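Local coordinates for protein pyroglutamyl-peptidase I (Fervidobacterium islandicum, PDB 6LTQ) that removes amino-terminal pyroglutamyl residues from peptides in a keratin-degrading thermophile, probably by cysteine-peptidase chemistry, at residues 64-69 / 161-166; 96-101 / 115-120; 13-18 / 75-80; 56-61 / 104-109. All blocks are in the same frame, centred on the assembly; numbering follows the deposited sequence.

Contact 1: residues 64-69 / 161-166; sequences EVLEEY and YYSLHR
E67 meets two flat groups of helix 158-170 at their edges: its OE1 lies near the plane of the Y162 ring, at the hydroxyl end, and its carboxylate carbon CD lies at the edge of the R166 guanidinium, near its plane. The carboxylate is turned 62° from the phenol ring but only 23° from the guanidinium, which suits a side-on, two-nitrogen grip. R166 NE donates to the syn lone pair of E67 OE1 at 2.9 Å, while R166 NH1 reaches E67 OE2 at 3.1 Å, on the syn side and somewhat out of the carboxylate plane. This paired arginine would be expected to stabilise the charged carboxylate. Y162 OH also donates to E67 OE1; the modelled 2.4 Å between these two oxygens is very short, and its exact value is doubtful. The helices carrying these groups, 59-72 and 158-170, lie side by side on one face of the α/β sheet, their local axes 11.3 Å apart, a spacing that long side chains such as glutamate, tyrosine and arginine can span. E67 does so by bending at chi2 (56°), which swings its carboxylate toward the other helix. Nearer the sheet, L66 CD2 makes apolar contact with Y162 CD1 at 4.2 Å and also packs against S163 OG at 3.5 Å. That hydroxyl is hydrogen-bonded to Y70 and H80, whereas R166 NH2 reaches the carbonyl of T172.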
loop_
_atom_site.group_PDB
_atom_site.type_symbol
_atom_site.label_atom_id
_atom_site.label_comp_id
_atom_site.label_asym_id
_atom_site.label_seq_id
_atom_site.Cartn_x
_atom_site.Cartn_y
_atom_site.Cartn_z
ATOM N N GLU D 64 8.236 18.692 28.493
ATOM C CA GLU D 64 8.305 19.757 29.493
ATOM C C GLU D 64 6.951 20.438 29.631
ATOM O O GLU D 64 6.418 20.550 30.740
ATOM C CB GLU D 64 9.383 20.772 29.126
ATOM C CG GLU D 64 10.773 20.352 29.541
ATOM C CD GLU D 64 11.822 21.352 29.109
ATOM O OE1 GLU D 64 11.464 22.345 28.429
ATOM O OE2 GLU D 64 13.004 21.145 29.451
ATOM N N VAL D 65 6.362 20.859 28.502
ATOM C CA VAL D 65 5.022 21.442 28.545
ATOM C C VAL D 65 4.042 20.453 29.158
ATOM O O VAL D 65 3.243 20.815 30.024
ATOM C CB VAL D 65 4.571 21.885 27.140
ATOM C CG1 VAL D 65 3.129 22.363 27.170
ATOM C CG2 VAL D 65 5.504 22.963 26.573
ATOM N N LEU D 66 4.105 19.178 28.746
ATOM C CA LEU D 66 3.201 18.175 29.315
ATOM C C LEU D 66 3.470 17.965 30.797
ATOM O O LEU D 66 2.532 17.838 31.594
ATOM C CB LEU D 66 3.328 16.838 28.568
ATOM C CG LEU D 66 2.439 15.690 29.084
ATOM C CD1 LEU D 66 0.946 16.014 28.983
ATOM C CD2 LEU D 66 2.727 14.358 28.361
ATOM N N GLU D 67 4.747 17.865 31.181
ATOM C CA GLU D 67 5.063 17.706 32.596
ATOM C C GLU D 67 4.579 18.911 33.389
ATOM O O GLU D 67 4.024 18.760 34.484
ATOM C CB GLU D 67 6.569 17.506 32.793
ATOM C CG GLU D 67 6.998 17.351 34.257
ATOM C CD GLU D 67 6.273 16.226 34.983
ATOM O OE1 GLU D 67 5.822 15.266 34.328
ATOM O OE2 GLU D 67 6.157 16.296 36.223
ATOM N N GLU D 68 4.739 20.111 32.819
ATOM C CA GLU D 68 4.305 21.326 33.496
ATOM C C GLU D 68 2.810 21.281 33.755
ATOM O O GLU D 68 2.347 21.668 34.835
ATOM C CB GLU D 68 4.673 22.541 32.629
ATOM C CG GLU D 68 4.181 23.910 33.103
ATOM C CD GLU D 68 4.452 25.036 32.080
ATOM O OE1 GLU D 68 4.142 24.872 30.872
ATOM O OE2 GLU D 68 4.990 26.090 32.486
ATOM N N TYR D 69 2.044 20.733 32.805
ATOM C CA TYR D 69 0.609 20.595 33.025
ATOM C C TYR D 69 0.323 19.513 34.046
ATOM O O TYR D 69 -0.558 19.678 34.897
ATOM C CB TYR D 69 -0.141 20.289 31.729
ATOM C CG TYR D 69 -1.615 20.615 31.851
ATOM C CD1 TYR D 69 -2.510 19.725 32.444
ATOM C CD2 TYR D 69 -2.102 21.839 31.412
ATOM C CE1 TYR D 69 -3.864 20.044 32.574
ATOM C CE2 TYR D 69 -3.441 22.167 31.539
ATOM C CZ TYR D 69 -4.320 21.273 32.119
ATOM O OH TYR D 69 -5.657 21.619 32.237
ATOM N N TYR D 161 5.001 7.453 25.688
ATOM C CA TYR D 161 5.847 6.735 26.639
ATOM C C TYR D 161 5.983 7.522 27.933
ATOM O O TYR D 161 5.887 6.958 29.030
ATOM C CB TYR D 161 7.220 6.456 26.030
ATOM C CG TYR D 161 8.129 5.665 26.957
ATOM C CD1 TYR D 161 8.949 6.315 27.883
ATOM C CD2 TYR D 161 8.167 4.273 26.911
ATOM C CE1 TYR D 161 9.768 5.605 28.737
ATOM C CE2 TYR D 161 9.004 3.552 27.758
ATOM C CZ TYR D 161 9.805 4.223 28.671
ATOM O OH TYR D 161 10.633 3.499 29.536
ATOM N N TYR D 162 6.165 8.838 27.815
ATOM C CA TYR D 162 6.286 9.673 29.009
ATOM C C TYR D 162 5.084 9.491 29.929
ATOM O O TYR D 162 5.241 9.271 31.135
ATOM C CB TYR D 162 6.459 11.143 28.608
ATOM C CG TYR D 162 6.785 12.020 29.808
ATOM C CD1 TYR D 162 5.773 12.558 30.595
ATOM C CD2 TYR D 162 8.103 12.269 30.168
ATOM C CE1 TYR D 162 6.075 13.336 31.703
ATOM C CE2 TYR D 162 8.414 13.043 31.264
ATOM C CZ TYR D 162 7.399 13.573 32.028
ATOM O OH TYR D 162 7.724 14.340 33.122
ATOM N N SER D 163 3.865 9.536 29.371
ATOM C CA SER D 163 2.675 9.423 30.206
ATOM C C SER D 163 2.522 8.029 30.798
ATOM O O SER D 163 2.155 7.893 31.973
ATOM C CB SER D 163 1.404 9.797 29.418
ATOM O OG SER D 163 1.366 11.195 29.144
ATOM N N LEU D 164 2.780 6.973 30.009
ATOM C CA LEU D 164 2.639 5.637 30.576
ATOM C C LEU D 164 3.728 5.363 31.614
ATOM O O LEU D 164 3.471 4.671 32.605
ATOM C CB LEU D 164 2.647 4.577 29.459
ATOM C CG LEU D 164 1.347 4.461 28.625
ATOM C CD1 LEU D 164 1.550 3.536 27.379
ATOM C CD2 LEU D 164 0.202 3.933 29.430
ATOM N N HIS D 165 4.937 5.892 31.408
ATOM C CA HIS D 165 5.992 5.734 32.409
ATOM C C HIS D 165 5.679 6.520 33.680
ATOM O O HIS D 165 5.792 5.988 34.790
ATOM C CB HIS D 165 7.334 6.177 31.848
ATOM C CG HIS D 165 8.455 6.052 32.832
ATOM N ND1 HIS D 165 8.763 4.861 33.458
ATOM C CD2 HIS D 165 9.333 6.967 33.308
ATOM C CE1 HIS D 165 9.790 5.047 34.269
ATOM N NE2 HIS D 165 10.154 6.317 34.199
ATOM N N ARG D 166 5.306 7.798 33.534
ATOM C CA ARG D 166 4.907 8.592 34.694
ATOM C C ARG D 166 3.756 7.923 35.431
ATOM O O ARG D 166 3.706 7.937 36.668
ATOM C CB ARG D 166 4.510 10.002 34.259
ATOM C CG ARG D 166 4.424 11.010 35.420
ATOM C CD ARG D 166 3.764 12.306 34.970
ATOM N NE ARG D 166 4.089 13.450 35.827
ATOM C CZ ARG D 166 3.504 13.701 36.997
ATOM N NH1 ARG D 166 3.864 14.775 37.697
ATOM N NH2 ARG D 166 2.563 12.883 37.469
#

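Contact 2: residues 96-101 / 115-120; sequences AINLLD and VSIIDN
The side-chain amide of N98 offers both polar atoms to the backbone of I117 and I118. N98 OD1 accepts from I118 N at 2.9 Å, nearly straight, and from I117 N at 2.7 Å, a more bent bond with the donor tilted 33° from the carbonyl plane. In return N98 ND2 donates to I118 O at 2.9 Å, with that oxygen in the amide plane. Three bonds fix the rotation of the amide and show which end is oxygen. Asparagine suits the place because it carries donor and acceptor on a short stem; with CG opposite the backbone N (chi1 -171°), the amide extends toward the loop. The backbone of N98 itself is the centre of an inverse gamma turn, and a water links its O to S116 OG. Beyond this turn the main chains pair through a single antiparallel bridge, the hydrogen-bonded pair L100 and V115, with L100 N to V115 O at 2.6 Å and V115 N to L100 O at 3.0 Å. Next along, D101 forms a salt bridge with K132 of the second subunit. I117 packs its branched chain between the two anchorages: CG1 lies 3.7 Å from L100 CD2, the two side chains crossing at about a right angle, and CD1 touches I97 O. The contact fastens the chain leaving strand 90-97 to a later part of the same loop, which leads on to strand 124-126. Y161 and H165 of helix 158-170 pack on N98 and I118, while A96 is backbone-bonded to Y125 of strand 124-126.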
loop_
_atom_site.group_PDB
_atom_site.type_symbol
_atom_site.label_atom_id
_atom_site.label_comp_id
_atom_site.label_asym_id
_atom_site.label_seq_id
_atom_site.Cartn_x
_atom_site.Cartn_y
_atom_site.Cartn_z
ATOM N N ALA D 96 3.970 2.010 23.500
ATOM C CA ALA D 96 4.892 3.140 23.492
ATOM C C ALA D 96 6.276 2.625 23.846
ATOM O O ALA D 96 6.427 1.892 24.823
ATOM C CB ALA D 96 4.448 4.230 24.489
ATOM N N ILE D 97 7.283 3.004 23.074
ATOM C CA ILE D 97 8.611 2.452 23.289
ATOM C C ILE D 97 9.574 3.542 23.745
ATOM O O ILE D 97 9.417 4.727 23.449
ATOM C CB ILE D 97 9.150 1.739 22.035
ATOM C CG1 ILE D 97 9.329 2.739 20.902
ATOM C CG2 ILE D 97 8.200 0.607 21.622
ATOM C CD1 ILE D 97 10.319 2.249 19.858
ATOM N N ASN D 98 10.624 3.104 24.435
ATOM C CA ASN D 98 11.587 4.007 25.075
ATOM C C ASN D 98 12.683 4.425 24.092
ATOM O O ASN D 98 13.862 4.107 24.251
ATOM C CB ASN D 98 12.171 3.327 26.303
ATOM C CG ASN D 98 13.017 4.269 27.151
ATOM O OD1 ASN D 98 12.991 5.486 26.968
ATOM N ND2 ASN D 98 13.772 3.701 28.077
ATOM N N LEU D 99 12.285 5.181 23.063
ATOM C CA LEU D 99 13.230 5.494 21.998
ATOM C C LEU D 99 12.816 6.748 21.252
ATOM O O LEU D 99 11.661 6.863 20.839
ATOM C CB LEU D 99 13.332 4.327 20.994
ATOM C CG LEU D 99 14.548 4.411 20.081
ATOM C CD1 LEU D 99 15.802 4.162 20.920
ATOM C CD2 LEU D 99 14.459 3.417 18.922
ATOM N N LEU D 100 13.770 7.654 21.041
ATOM C CA LEU D 100 13.652 8.735 20.072
ATOM C C LEU D 100 14.523 8.399 18.876
ATOM O O LEU D 100 15.741 8.230 19.018
ATOM C CB LEU D 100 14.075 10.074 20.669
ATOM C CG LEU D 100 13.519 10.377 22.051
ATOM C CD1 LEU D 100 14.275 11.556 22.664
ATOM C CD2 LEU D 100 12.040 10.686 21.975
ATOM N N ASP D 101 13.919 8.349 17.692
ATOM C CA ASP D 101 14.690 7.996 16.505
ATOM C C ASP D 101 13.964 8.493 15.265
ATOM O O ASP D 101 12.921 7.943 14.896
ATOM C CB ASP D 101 14.903 6.496 16.433
ATOM C CG ASP D 101 15.957 6.124 15.430
ATOM O OD1 ASP D 101 17.091 6.611 15.590
ATOM O OD2 ASP D 101 15.660 5.375 14.477
ATOM N N VAL D 115 17.944 7.475 20.890
ATOM C CA VAL D 115 18.092 8.041 22.222
ATOM C C VAL D 115 16.992 7.467 23.097
ATOM O O VAL D 115 15.818 7.474 22.710
ATOM C CB VAL D 115 18.004 9.577 22.178
ATOM C CG1 VAL D 115 18.249 10.183 23.557
ATOM C CG2 VAL D 115 18.969 10.126 21.151
ATOM N N SER D 116 17.365 6.988 24.280
ATOM C CA SER D 116 16.355 6.602 25.254
ATOM C C SER D 116 15.552 7.829 25.660
ATOM O O SER D 116 16.063 8.952 25.677
ATOM C CB SER D 116 16.991 5.981 26.495
ATOM O OG SER D 116 17.442 4.668 26.241
ATOM N N ILE D 117 14.275 7.610 25.963
ATOM C CA ILE D 117 13.462 8.670 26.552
ATOM C C ILE D 117 13.754 8.796 28.039
ATOM O O ILE D 117 14.077 9.881 28.535
ATOM C CB ILE D 117 11.967 8.397 26.298
ATOM C CG1 ILE D 117 11.670 8.382 24.797
ATOM C CG2 ILE D 117 11.096 9.405 27.040
ATOM C CD1 ILE D 117 10.244 7.941 24.472
ATOM N N ILE D 118 13.654 7.684 28.760
ATOM C CA ILE D 118 13.921 7.610 30.189
ATOM C C ILE D 118 15.049 6.616 30.382
ATOM O O ILE D 118 14.865 5.411 30.159
ATOM C CB ILE D 118 12.681 7.184 30.982
ATOM C CG1 ILE D 118 11.595 8.248 30.854
ATOM C CG2 ILE D 118 13.048 6.841 32.432
ATOM C CD1 ILE D 118 12.041 9.621 31.266
ATOM N N ASP D 119 16.205 7.108 30.824
ATOM C CA ASP D 119 17.349 6.245 31.088
ATOM C C ASP D 119 16.970 5.148 32.070
ATOM O O ASP D 119 16.446 5.416 33.156
ATOM C CB ASP D 119 18.513 7.070 31.634
ATOM C CG ASP D 119 19.177 7.909 30.562
ATOM O OD1 ASP D 119 19.356 7.395 29.438
ATOM O OD2 ASP D 119 19.510 9.081 30.841
ATOM N N ASN D 120 17.240 3.906 31.679
ATOM C CA ASN D 120 16.868 2.721 32.447
ATOM C C ASN D 120 15.374 2.674 32.776
ATOM O O ASN D 120 14.972 2.091 33.788
ATOM C CB ASN D 120 17.703 2.628 33.731
ATOM C CG ASN D 120 19.196 2.717 33.455
ATOM O OD1 ASN D 120 19.863 3.659 33.878
ATOM N ND2 ASN D 120 19.726 1.731 32.732
HETATM O O HOH W 1 15.737 2.702 25.397
#

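Contact 3: residues 13-18 / 75-80; sequences KKLSVL and IDIALH
S16 and D76 tie the start of the two strands together with polar atoms of both side chains and main chains. D76 OD1 accepts from S16 N at 2.9 Å, an almost straight bond that meets the carboxylate on its anti side, 35° out of its plane. D76 N answers with a bifurcated bond, 2.8 Å to S16 O and 2.9 Å to S16 OG. Serine fits here because its short hydroxyl, held between backbone N and carbonyl carbon (chi1 58°), stays close enough to the main chain to share this N-H; S16 OG is also hydrogen-bonded to N74 O. S16 O receives I77 N as well, and from there regular parallel β pairing takes over: L18 N bonds to I77 O at 2.8 Å and L79 N to L18 O at 2.7 Å, with V17 beside I77 and L18 beside A78. The side chains then sort onto the two faces. Branched and apolar V17 and I77 share one, where L15 CD1 also touches I77 CD1 at 4.0 Å. Toward the other, I75 CG2 lies 3.5 Å from L18 CB, and the small A78 accommodates Y70. Strand 15-22 runs between 48-55 and 77-83, so the chain passing from 48-55 through helix 59-72 to 77-83 makes a β-α-β crossover that steps over it. L66 and Y70 of that helix cover L18, I75 and A78; L217 and I221 pack against I77 on the opposite face, and strand 175-181 continues the sheet beyond 77-83.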
loop_
_atom_site.group_PDB
_atom_site.type_symbol
_atom_site.label_atom_id
_atom_site.label_comp_id
_atom_site.label_asym_id
_atom_site.label_seq_id
_atom_site.Cartn_x
_atom_site.Cartn_y
_atom_site.Cartn_z
ATOM N N LYS D 13 -16.680 9.341 41.617
ATOM C CA LYS D 13 -15.918 10.513 41.227
ATOM C C LYS D 13 -16.013 10.749 39.720
ATOM O O LYS D 13 -16.113 9.817 38.919
ATOM C CB LYS D 13 -14.456 10.370 41.646
ATOM C CG LYS D 13 -13.741 11.700 41.804
ATOM C CD LYS D 13 -12.234 11.527 41.969
ATOM C CE LYS D 13 -11.585 12.837 42.421
ATOM N NZ LYS D 13 -10.146 12.697 42.804
ATOM N N LYS D 14 -16.000 12.025 39.351
ATOM C CA LYS D 14 -15.937 12.450 37.963
ATOM C C LYS D 14 -14.506 12.301 37.454
ATOM O O LYS D 14 -13.563 12.782 38.088
ATOM C CB LYS D 14 -16.404 13.903 37.868
ATOM C CG LYS D 14 -16.647 14.426 36.479
ATOM C CD LYS D 14 -16.973 15.912 36.504
ATOM C CE LYS D 14 -18.464 16.160 36.390
ATOM N NZ LYS D 14 -18.723 17.502 35.789
ATOM N N LEU D 15 -14.338 11.655 36.301
ATOM C CA LEU D 15 -12.999 11.463 35.755
ATOM C C LEU D 15 -12.446 12.758 35.176
ATOM O O LEU D 15 -13.114 13.428 34.384
ATOM C CB LEU D 15 -13.014 10.367 34.689
ATOM C CG LEU D 15 -13.281 8.967 35.246
ATOM C CD1 LEU D 15 -13.683 7.994 34.146
ATOM C CD2 LEU D 15 -12.073 8.455 36.025
ATOM N N SER D 16 -11.225 13.110 35.572
ATOM C CA SER D 16 -10.514 14.238 34.986
ATOM C C SER D 16 -9.705 13.724 33.797
ATOM O O SER D 16 -8.842 12.850 33.956
ATOM C CB SER D 16 -9.607 14.925 36.004
ATOM O OG SER D 16 -8.656 14.018 36.535
ATOM N N VAL D 17 -9.984 14.264 32.615
ATOM C CA VAL D 17 -9.415 13.779 31.360
ATOM C C VAL D 17 -8.580 14.880 30.738
ATOM O O VAL D 17 -9.072 15.997 30.537
ATOM C CB VAL D 17 -10.530 13.328 30.403
ATOM C CG1 VAL D 17 -9.961 12.979 29.041
ATOM C CG2 VAL D 17 -11.282 12.165 31.019
ATOM N N LEU D 18 -7.321 14.558 30.395
ATOM C CA LEU D 18 -6.448 15.467 29.664
ATOM C C LEU D 18 -6.454 15.039 28.201
ATOM O O LEU D 18 -6.060 13.912 27.882
ATOM C CB LEU D 18 -5.032 15.452 30.227
ATOM C CG LEU D 18 -4.025 16.247 29.410
ATOM C CD1 LEU D 18 -4.458 17.715 29.281
ATOM C CD2 LEU D 18 -2.608 16.139 29.990
ATOM N N ILE D 75 -4.846 14.792 36.832
ATOM C CA ILE D 75 -5.363 14.140 35.629
ATOM C C ILE D 75 -5.509 12.650 35.899
ATOM O O ILE D 75 -4.543 11.996 36.308
ATOM C CB ILE D 75 -4.427 14.351 34.420
ATOM C CG1 ILE D 75 -4.254 15.836 34.087
ATOM C CG2 ILE D 75 -4.905 13.531 33.204
ATOM C CD1 ILE D 75 -5.566 16.580 33.826
ATOM N N ASP D 76 -6.700 12.106 35.649
ATOM C CA ASP D 76 -6.899 10.659 35.727
ATOM C C ASP D 76 -6.559 9.905 34.431
ATOM O O ASP D 76 -6.011 8.794 34.489
ATOM C CB ASP D 76 -8.337 10.334 36.093
ATOM C CG ASP D 76 -8.736 10.922 37.428
ATOM O OD1 ASP D 76 -9.884 11.406 37.540
ATOM O OD2 ASP D 76 -7.889 10.920 38.352
ATOM N N ILE D 77 -6.961 10.419 33.262
ATOM C CA ILE D 77 -6.744 9.732 31.983
ATOM C C ILE D 77 -6.205 10.730 30.981
ATOM O O ILE D 77 -6.803 11.792 30.766
ATOM C CB ILE D 77 -8.028 9.102 31.424
ATOM C CG1 ILE D 77 -8.823 8.420 32.528
ATOM C CG2 ILE D 77 -7.689 8.115 30.287
ATOM C CD1 ILE D 77 -10.243 8.154 32.135
ATOM N N ALA D 78 -5.120 10.362 30.317
ATOM C CA ALA D 78 -4.568 11.162 29.241
ATOM C C ALA D 78 -5.028 10.525 27.937
ATOM O O ALA D 78 -4.854 9.318 27.741
ATOM C CB ALA D 78 -3.045 11.219 29.324
ATOM N N LEU D 79 -5.681 11.311 27.095
ATOM C CA LEU D 79 -6.085 10.880 25.759
ATOM C C LEU D 79 -5.263 11.742 24.819
ATOM O O LEU D 79 -5.588 12.913 24.589
ATOM C CB LEU D 79 -7.587 11.049 25.547
ATOM C CG LEU D 79 -8.204 10.577 24.223
ATOM C CD1 LEU D 79 -7.781 9.146 23.922
ATOM C CD2 LEU D 79 -9.744 10.686 24.256
ATOM N N HIS D 80 -4.165 11.183 24.315
ATOM C CA HIS D 80 -3.264 11.923 23.454
ATOM C C HIS D 80 -3.669 11.716 22.001
ATOM O O HIS D 80 -3.810 10.571 21.548
ATOM C CB HIS D 80 -1.820 11.466 23.642
ATOM C CG HIS D 80 -1.272 11.711 25.008
ATOM N ND1 HIS D 80 -1.167 12.974 25.559
ATOM C CD2 HIS D 80 -0.777 10.852 25.928
ATOM C CE1 HIS D 80 -0.636 12.875 26.767
ATOM N NE2 HIS D 80 -0.390 11.599 27.014
#

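Contact 4: residues 56-61 / 104-109; sequences PVSYQK and HPDNDG
D106 holds CG between its backbone N and carbonyl carbon (chi1 63°), which brings OD2 to Y59 N, and S58 turns OG away from its own N (chi1 155°) toward D108. OD2 of D106 accepts from Y59 N on its anti lone pair at 2.6 Å, and S58 OG donates to D108 OD2 at 2.9 Å, approaching from above the carboxylate plane. The same D108 oxygen forms a salt bridge with K61 NZ, whose modelled 2.5 Å is very short and therefore doubtful in detail. S58 is the N-cap of helix 59-72: its OG accepts from K61 N at 2.9 Å, so this hydroxyl serves the helix and the loop together. D106 accepts the first helix N-H directly, whereas D108 reaches the helix start through S58 OG and K61 NZ; the two negative charges probably also suit the positive end of the helix dipole. The loop is shaped to present them: D106 OD1 accepts from D108 N in an Asx turn, within a type I turn from D106 to G109, where the positive phi of the last residue suits glycine. N107 N bonds to V57 O at 2.8 Å. A water joins V57 N to N107 ND2, which also bonds to P24 O, and a second links S58 OG, Q60 N and D106 OD2.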
loop_
_atom_site.group_PDB
_atom_site.type_symbol
_atom_site.label_atom_id
_atom_site.label_comp_id
_atom_site.label_asym_id
_atom_site.label_seq_id
_atom_site.Cartn_x
_atom_site.Cartn_y
_atom_site.Cartn_z
ATOM N N PRO D 56 3.872 21.316 21.710
ATOM C CA PRO D 56 4.777 21.581 20.597
ATOM C C PRO D 56 5.359 20.281 20.065
ATOM O O PRO D 56 5.610 19.330 20.805
ATOM C CB PRO D 56 5.875 22.440 21.234
ATOM C CG PRO D 56 5.898 21.975 22.652
ATOM C CD PRO D 56 4.481 21.647 23.017
ATOM N N VAL D 57 5.622 20.276 18.770
ATOM C CA VAL D 57 6.306 19.149 18.158
ATOM C C VAL D 57 7.799 19.391 18.351
ATOM O O VAL D 57 8.502 19.862 17.448
ATOM C CB VAL D 57 5.908 18.989 16.685
ATOM C CG1 VAL D 57 6.629 17.782 16.068
ATOM C CG2 VAL D 57 4.372 18.842 16.582
ATOM N N SER D 58 8.282 19.064 19.544
ATOM C CA SER D 58 9.651 19.365 19.952
ATOM C C SER D 58 10.113 18.281 20.909
ATOM O O SER D 58 9.442 18.013 21.906
ATOM C CB SER D 58 9.735 20.745 20.635
ATOM O OG SER D 58 10.842 20.835 21.520
ATOM N N TYR D 59 11.265 17.671 20.619
ATOM C CA TYR D 59 11.727 16.601 21.492
ATOM C C TYR D 59 11.843 17.090 22.924
ATOM O O TYR D 59 11.331 16.455 23.855
ATOM C CB TYR D 59 13.077 16.074 21.007
ATOM C CG TYR D 59 13.008 15.176 19.801
ATOM C CD1 TYR D 59 12.394 13.919 19.870
ATOM C CD2 TYR D 59 13.605 15.551 18.608
ATOM C CE1 TYR D 59 12.361 13.083 18.759
ATOM C CE2 TYR D 59 13.581 14.725 17.505
ATOM C CZ TYR D 59 12.962 13.494 17.582
ATOM O OH TYR D 59 12.958 12.707 16.451
ATOM N N GLN D 60 12.415 18.276 23.114
ATOM C CA GLN D 60 12.615 18.743 24.475
ATOM C C GLN D 60 11.361 19.338 25.091
ATOM O O GLN D 60 10.966 18.908 26.182
ATOM C CB GLN D 60 13.776 19.746 24.498
ATOM C CG GLN D 60 14.192 20.262 25.868
ATOM C CD GLN D 60 14.048 21.769 25.983
ATOM O OE1 GLN D 60 14.005 22.479 24.975
ATOM N NE2 GLN D 60 13.978 22.266 27.212
ATOM N N LYS D 61 10.674 20.237 24.393
ATOM C CA LYS D 61 9.606 20.977 25.055
ATOM C C LYS D 61 8.300 20.195 25.155
ATOM O O LYS D 61 7.516 20.455 26.080
ATOM C CB LYS D 61 9.339 22.298 24.331
ATOM C CG LYS D 61 10.538 23.240 24.267
ATOM C CD LYS D 61 10.165 24.582 23.650
ATOM C CE LYS D 61 11.409 25.394 23.310
ATOM N NZ LYS D 61 12.059 24.951 22.035
ATOM N N HIS D 104 14.140 13.068 10.683
ATOM C CA HIS D 104 13.478 14.358 10.560
ATOM C C HIS D 104 13.652 15.165 11.840
ATOM O O HIS D 104 13.445 14.647 12.940
ATOM C CB HIS D 104 11.994 14.188 10.285
ATOM C CG HIS D 104 11.694 13.489 9.002
ATOM N ND1 HIS D 104 12.231 13.886 7.797
ATOM C CD2 HIS D 104 10.899 12.428 8.731
ATOM C CE1 HIS D 104 11.788 13.094 6.839
ATOM N NE2 HIS D 104 10.973 12.204 7.379
ATOM N N PRO D 105 13.971 16.446 11.722
ATOM C CA PRO D 105 14.064 17.289 12.913
ATOM C C PRO D 105 12.682 17.567 13.474
ATOM O O PRO D 105 11.661 17.401 12.799
ATOM C CB PRO D 105 14.720 18.571 12.386
ATOM C CG PRO D 105 14.217 18.662 10.979
ATOM C CD PRO D 105 14.091 17.226 10.480
ATOM N N ASP D 106 12.652 17.986 14.734
ATOM C CA ASP D 106 11.407 18.503 15.285
ATOM C C ASP D 106 11.237 19.947 14.810
ATOM O O ASP D 106 11.971 20.434 13.944
ATOM C CB ASP D 106 11.367 18.346 16.803
ATOM C CG ASP D 106 12.448 19.132 17.528
ATOM O OD1 ASP D 106 13.171 19.946 16.907
ATOM O OD2 ASP D 106 12.573 18.906 18.747
ATOM N N ASN D 107 10.246 20.643 15.355
ATOM C CA ASN D 107 10.005 22.008 14.913
ATOM C C ASN D 107 11.079 22.981 15.393
ATOM O O ASN D 107 11.153 24.104 14.873
ATOM C CB ASN D 107 8.625 22.463 15.401
ATOM C CG ASN D 107 7.504 22.080 14.443
ATOM O OD1 ASN D 107 7.751 21.726 13.292
ATOM N ND2 ASN D 107 6.265 22.169 14.912
ATOM N N ASP D 108 11.935 22.563 16.328
ATOM C CA ASP D 108 13.062 23.364 16.789
ATOM C C ASP D 108 14.367 23.033 16.074
ATOM O O ASP D 108 15.415 23.568 16.450
ATOM C CB ASP D 108 13.250 23.194 18.296
ATOM C CG ASP D 108 12.015 23.586 19.097
ATOM O OD1 ASP D 108 11.156 24.312 18.563
ATOM O OD2 ASP D 108 11.909 23.186 20.277
ATOM N N GLY D 109 14.327 22.207 15.028
ATOM C CA GLY D 109 15.529 21.801 14.342
ATOM C C GLY D 109 16.350 20.706 14.989
ATOM O O GLY D 109 17.407 20.370 14.449
HETATM O O HOH W 2 5.841 22.939 17.619
HETATM O O HOH W 3 13.631 19.616 21.146
HETATM O O HOH W 4 14.869 13.353 14.941
#

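Helix 59-72 joins much of this arrangement: contact 4 caps its start, contact 1 packs its middle against helix 158-170, and contact 3 lies in the sheet beneath it. Contacts 1 and 3 have centres about 13 Å apart and meet through L66 on L18 and S163 near H80; contact 2, also about 13 Å from contact 1, meets it through Y161. Contacts 3 and 4 are farthest apart, about 26 Å between centres. Along the chain contact 2 is nested within the span closed by contact 1, contact 3 closes before contact 2 opens, and every other pair interlaces. One α/β domain thus has its sheet, helices and long loop tied together.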